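Local structure of foldase protein PrsA (Streptococcus pneumoniae, 5TVL) at residues F40-V53 against I86-K98. The protein probably assists the folding of secreted proteins after their export across the membrane, as a lipoprotein with peptidyl-prolyl cis-trans isomerase activity. Sequence-based numbering, arbitrary orientation.
Sequences FEKQYGSELDDKEV and IRTSKLVELAVKK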
# COMPACT_ATOMS: atom_id res chain seq x y z
N PHE A 40 -5.87 6.56 24.52
CA PHE A 40 -5.57 7.59 23.51
C PHE A 40 -6.34 8.89 23.72
O PHE A 40 -5.89 9.95 23.28
CB PHE A 40 -5.75 7.04 22.08
CG PHE A 40 -4.55 6.31 21.56
CD1 PHE A 40 -4.29 4.99 21.96
CD2 PHE A 40 -3.65 6.93 20.70
CE1 PHE A 40 -3.17 4.32 21.49
CE2 PHE A 40 -2.52 6.26 20.24
CZ PHE A 40 -2.29 4.96 20.63
N GLU A 41 -7.49 8.82 24.40
CA GLU A 41 -8.21 10.02 24.81
C GLU A 41 -7.48 10.75 25.95
O GLU A 41 -7.34 11.97 25.91
CB GLU A 41 -9.64 9.67 25.25
CG GLU A 41 -10.56 10.87 25.43
CD GLU A 41 -10.76 11.66 24.15
OE1 GLU A 41 -10.94 11.03 23.08
OE2 GLU A 41 -10.72 12.91 24.21
N LYS A 42 -7.01 9.99 26.94
CA LYS A 42 -6.28 10.56 28.08
C LYS A 42 -5.01 11.29 27.63
O LYS A 42 -4.73 12.39 28.10
CB LYS A 42 -5.92 9.45 29.09
CG LYS A 42 -5.49 9.94 30.47
CD LYS A 42 -6.67 10.42 31.30
CE LYS A 42 -6.23 11.12 32.58
NZ LYS A 42 -5.62 10.20 33.57
N GLN A 43 -4.27 10.68 26.71
CA GLN A 43 -3.00 11.24 26.23
C GLN A 43 -3.19 12.39 25.25
O GLN A 43 -2.75 13.50 25.51
CB GLN A 43 -2.14 10.15 25.58
CG GLN A 43 -1.62 9.11 26.56
CD GLN A 43 -0.62 9.67 27.56
OE1 GLN A 43 0.02 10.70 27.32
NE2 GLN A 43 -0.46 8.98 28.69
N TYR A 44 -3.86 12.11 24.14
CA TYR A 44 -3.91 13.04 22.99
C TYR A 44 -5.26 13.73 22.76
O TYR A 44 -5.39 14.51 21.82
CB TYR A 44 -3.51 12.28 21.73
CG TYR A 44 -2.19 11.54 21.84
CD1 TYR A 44 -0.98 12.19 21.62
CD2 TYR A 44 -2.15 10.18 22.16
CE1 TYR A 44 0.23 11.52 21.72
CE2 TYR A 44 -0.95 9.49 22.26
CZ TYR A 44 0.24 10.17 22.04
OH TYR A 44 1.45 9.51 22.13
N GLY A 45 -6.26 13.46 23.61
CA GLY A 45 -7.63 13.95 23.39
C GLY A 45 -7.79 15.45 23.27
O GLY A 45 -8.50 15.94 22.38
N SER A 46 -7.12 16.18 24.17
CA SER A 46 -7.12 17.65 24.18
C SER A 46 -6.64 18.31 22.87
O SER A 46 -7.11 19.40 22.52
CB SER A 46 -6.26 18.17 25.33
OG SER A 46 -5.01 17.50 25.38
N GLU A 47 -5.72 17.65 22.17
CA GLU A 47 -5.17 18.18 20.91
C GLU A 47 -6.16 18.16 19.74
O GLU A 47 -6.03 18.96 18.81
CB GLU A 47 -3.93 17.40 20.49
CG GLU A 47 -2.79 17.47 21.49
CD GLU A 47 -1.51 16.86 20.96
OE1 GLU A 47 -1.01 15.92 21.61
OE2 GLU A 47 -1.01 17.32 19.91
N LEU A 48 -7.15 17.26 19.79
CA LEU A 48 -8.05 17.04 18.67
C LEU A 48 -9.32 17.87 18.79
O LEU A 48 -10.02 17.80 19.80
CB LEU A 48 -8.40 15.55 18.56
CG LEU A 48 -9.25 15.10 17.36
CD1 LEU A 48 -8.69 15.60 16.03
CD2 LEU A 48 -9.34 13.59 17.36
N ASP A 49 -9.60 18.64 17.74
CA ASP A 49 -10.80 19.46 17.64
C ASP A 49 -11.98 18.61 17.17
O ASP A 49 -11.81 17.70 16.35
CB ASP A 49 -10.55 20.61 16.66
CG ASP A 49 -11.63 21.69 16.70
OD1 ASP A 49 -12.31 21.85 17.73
OD2 ASP A 49 -11.78 22.40 15.68
N ASP A 50 -13.18 18.90 17.68
CA ASP A 50 -14.40 18.17 17.28
C ASP A 50 -14.91 18.50 15.87
O ASP A 50 -15.71 17.74 15.33
CB ASP A 50 -15.53 18.41 18.29
CG ASP A 50 -15.28 17.69 19.61
OD1 ASP A 50 -15.22 16.44 19.60
OD2 ASP A 50 -15.16 18.37 20.64
N LYS A 51 -14.45 19.61 15.28
CA LYS A 51 -14.85 20.01 13.93
C LYS A 51 -14.40 19.00 12.86
O LYS A 51 -15.18 18.68 11.96
CB LYS A 51 -14.31 21.41 13.59
CG LYS A 51 -14.83 21.99 12.29
CD LYS A 51 -14.55 23.49 12.19
CE LYS A 51 -14.94 24.05 10.83
NZ LYS A 51 -16.41 23.95 10.57
N GLU A 52 -13.17 18.52 12.96
CA GLU A 52 -12.62 17.54 12.01
C GLU A 52 -13.33 16.18 12.08
O GLU A 52 -13.51 15.51 11.06
CB GLU A 52 -11.12 17.35 12.25
CG GLU A 52 -10.28 18.57 11.91
CD GLU A 52 -8.85 18.46 12.42
OE1 GLU A 52 -8.66 18.41 13.65
OE2 GLU A 52 -7.93 18.44 11.58
N VAL A 53 -13.74 15.79 13.29
CA VAL A 53 -14.52 14.57 13.49
C VAL A 53 -15.92 14.72 12.89
O VAL A 53 -16.43 13.80 12.26
CB VAL A 53 -14.60 14.18 14.99
CG1 VAL A 53 -15.51 12.98 15.21
CG2 VAL A 53 -13.20 13.90 15.55
N ILE A 86 -14.14 7.17 15.00
CA ILE A 86 -13.43 8.09 14.11
C ILE A 86 -12.45 8.95 14.91
O ILE A 86 -11.30 9.12 14.52
CB ILE A 86 -14.40 9.01 13.33
CG1 ILE A 86 -15.26 8.19 12.35
CG2 ILE A 86 -13.64 10.09 12.56
CD1 ILE A 86 -16.51 8.90 11.88
N ARG A 87 -12.93 9.50 16.03
CA ARG A 87 -12.10 10.25 16.97
C ARG A 87 -10.88 9.45 17.45
O ARG A 87 -9.76 9.98 17.45
CB ARG A 87 -12.95 10.70 18.17
CG ARG A 87 -12.20 11.53 19.19
CD ARG A 87 -13.14 12.21 20.16
NE ARG A 87 -12.40 13.05 21.10
CZ ARG A 87 -11.90 14.26 20.84
NH1 ARG A 87 -12.06 14.84 19.64
NH2 ARG A 87 -11.23 14.91 21.79
N THR A 88 -11.09 8.19 17.83
CA THR A 88 -10.00 7.31 18.27
C THR A 88 -8.96 7.10 17.16
O THR A 88 -7.76 7.20 17.42
CB THR A 88 -10.55 5.94 18.72
OG1 THR A 88 -11.59 6.12 19.69
CG2 THR A 88 -9.44 5.07 19.32
N SER A 89 -9.44 6.82 15.95
CA SER A 89 -8.58 6.69 14.76
C SER A 89 -7.72 7.93 14.54
O SER A 89 -6.52 7.82 14.27
CB SER A 89 -9.43 6.42 13.51
OG SER A 89 -8.71 6.69 12.32
N LYS A 90 -8.34 9.10 14.64
CA LYS A 90 -7.63 10.37 14.50
C LYS A 90 -6.60 10.58 15.60
O LYS A 90 -5.52 11.09 15.33
CB LYS A 90 -8.61 11.55 14.43
CG LYS A 90 -9.34 11.65 13.10
CD LYS A 90 -10.12 12.94 12.99
CE LYS A 90 -11.11 12.91 11.84
NZ LYS A 90 -10.45 12.75 10.51
N LEU A 91 -6.92 10.18 16.83
CA LEU A 91 -5.96 10.25 17.95
C LEU A 91 -4.79 9.27 17.81
O LEU A 91 -3.70 9.56 18.30
CB LEU A 91 -6.68 10.05 19.30
CG LEU A 91 -7.67 11.14 19.71
CD1 LEU A 91 -8.44 10.72 20.96
CD2 LEU A 91 -6.98 12.47 19.93
N VAL A 92 -5.02 8.13 17.17
CA VAL A 92 -3.96 7.16 16.90
C VAL A 92 -3.00 7.70 15.83
O VAL A 92 -1.78 7.77 16.06
CB VAL A 92 -4.53 5.77 16.50
CG1 VAL A 92 -3.45 4.84 15.97
CG2 VAL A 92 -5.24 5.13 17.70
N GLU A 93 -3.53 8.08 14.67
CA GLU A 93 -2.70 8.58 13.58
C GLU A 93 -1.98 9.88 13.95
O GLU A 93 -0.87 10.13 13.47
CB GLU A 93 -3.51 8.73 12.28
CG GLU A 93 -4.47 9.91 12.25
CD GLU A 93 -5.46 9.84 11.09
OE1 GLU A 93 -6.05 8.76 10.86
OE2 GLU A 93 -5.67 10.88 10.42
N LEU A 94 -2.60 10.69 14.80
CA LEU A 94 -1.95 11.86 15.41
C LEU A 94 -0.73 11.45 16.23
O LEU A 94 0.35 12.03 16.08
CB LEU A 94 -2.96 12.63 16.28
CG LEU A 94 -2.61 13.95 16.99
CD1 LEU A 94 -3.89 14.75 17.24
CD2 LEU A 94 -1.85 13.74 18.30
N ALA A 95 -0.89 10.45 17.09
CA ALA A 95 0.21 9.91 17.89
C ALA A 95 1.32 9.27 17.04
O ALA A 95 2.51 9.41 17.36
CB ALA A 95 -0.31 8.90 18.90
N VAL A 96 0.93 8.58 15.97
CA VAL A 96 1.88 7.92 15.05
C VAL A 96 2.72 8.95 14.27
O VAL A 96 3.90 8.70 13.98
CB VAL A 96 1.15 6.93 14.10
CG1 VAL A 96 2.06 6.42 12.99
CG2 VAL A 96 0.59 5.75 14.89
N LYS A 97 2.13 10.10 13.94
CA LYS A 97 2.86 11.19 13.27
C LYS A 97 3.96 11.78 14.17
O LYS A 97 5.03 12.12 13.67
CB LYS A 97 1.90 12.29 12.81
CG LYS A 97 2.48 13.32 11.86
CD LYS A 97 1.47 14.40 11.54
CE LYS A 97 2.04 15.53 10.70
NZ LYS A 97 2.10 15.19 9.25
N LYS A 98 3.69 11.91 15.47
CA LYS A 98 4.68 12.45 16.43
C LYS A 98 5.92 11.57 16.58
O LYS A 98 7.04 12.08 16.56
CB LYS A 98 4.07 12.65 17.82
CG LYS A 98 3.08 13.79 17.93
CD LYS A 98 2.83 14.13 19.39
CE LYS A 98 1.77 15.22 19.53
NZ LYS A 98 1.51 15.56 20.96
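V92 CG2 stands over the centre of the F40 ring in a CH-pi contact, 3.9 Å from the centroid, while A95 CB and L91 O lie at that ring's edge. On the Y44 ring, A95 CB rests over one face, offset toward the rim and 3.7 Å from the centroid; K98 NZ comes to the edge. The Y44 side chain sits as a knob among L91, L94, A95 and K98.

The R87 side chain runs extended from CG to NE, its CG anti to the backbone N (chi1 -178°), and presents one side of its guanidinium to E41. NH2 donates in plane to the syn lone pair of E41 OE2 (3.2 Å, 159°), whereas NE reaches E41 OE1 from a more tilted position. Two separate bonds should limit rotation of either group. D50 OD1 lies 3.5 Å from R87 NH1 but well out of the plane, adding charge attraction alone, and L48 O sits at the guanidinium edge. At the other end of the contact, K98 NZ donates a hydrogen bond to E47 OE1 (2.6 Å) within a salt bridge. Between these charged pairs, L91 CD2 packs on L48 CB and Y44 CB.

The segments belong to the helical part of the chain: residues 40-44, at the end of helix 25-44, cross residues 86-98 of helix 79-102 at 51°. L48, in the connection to helix 50-64, lies against the same helix, and V53, already in helix 50-64, meets I86. Helix 242-255 adjoins this packing, with E252 hydrogen-bonded to Y44 OH and V245 touching V92.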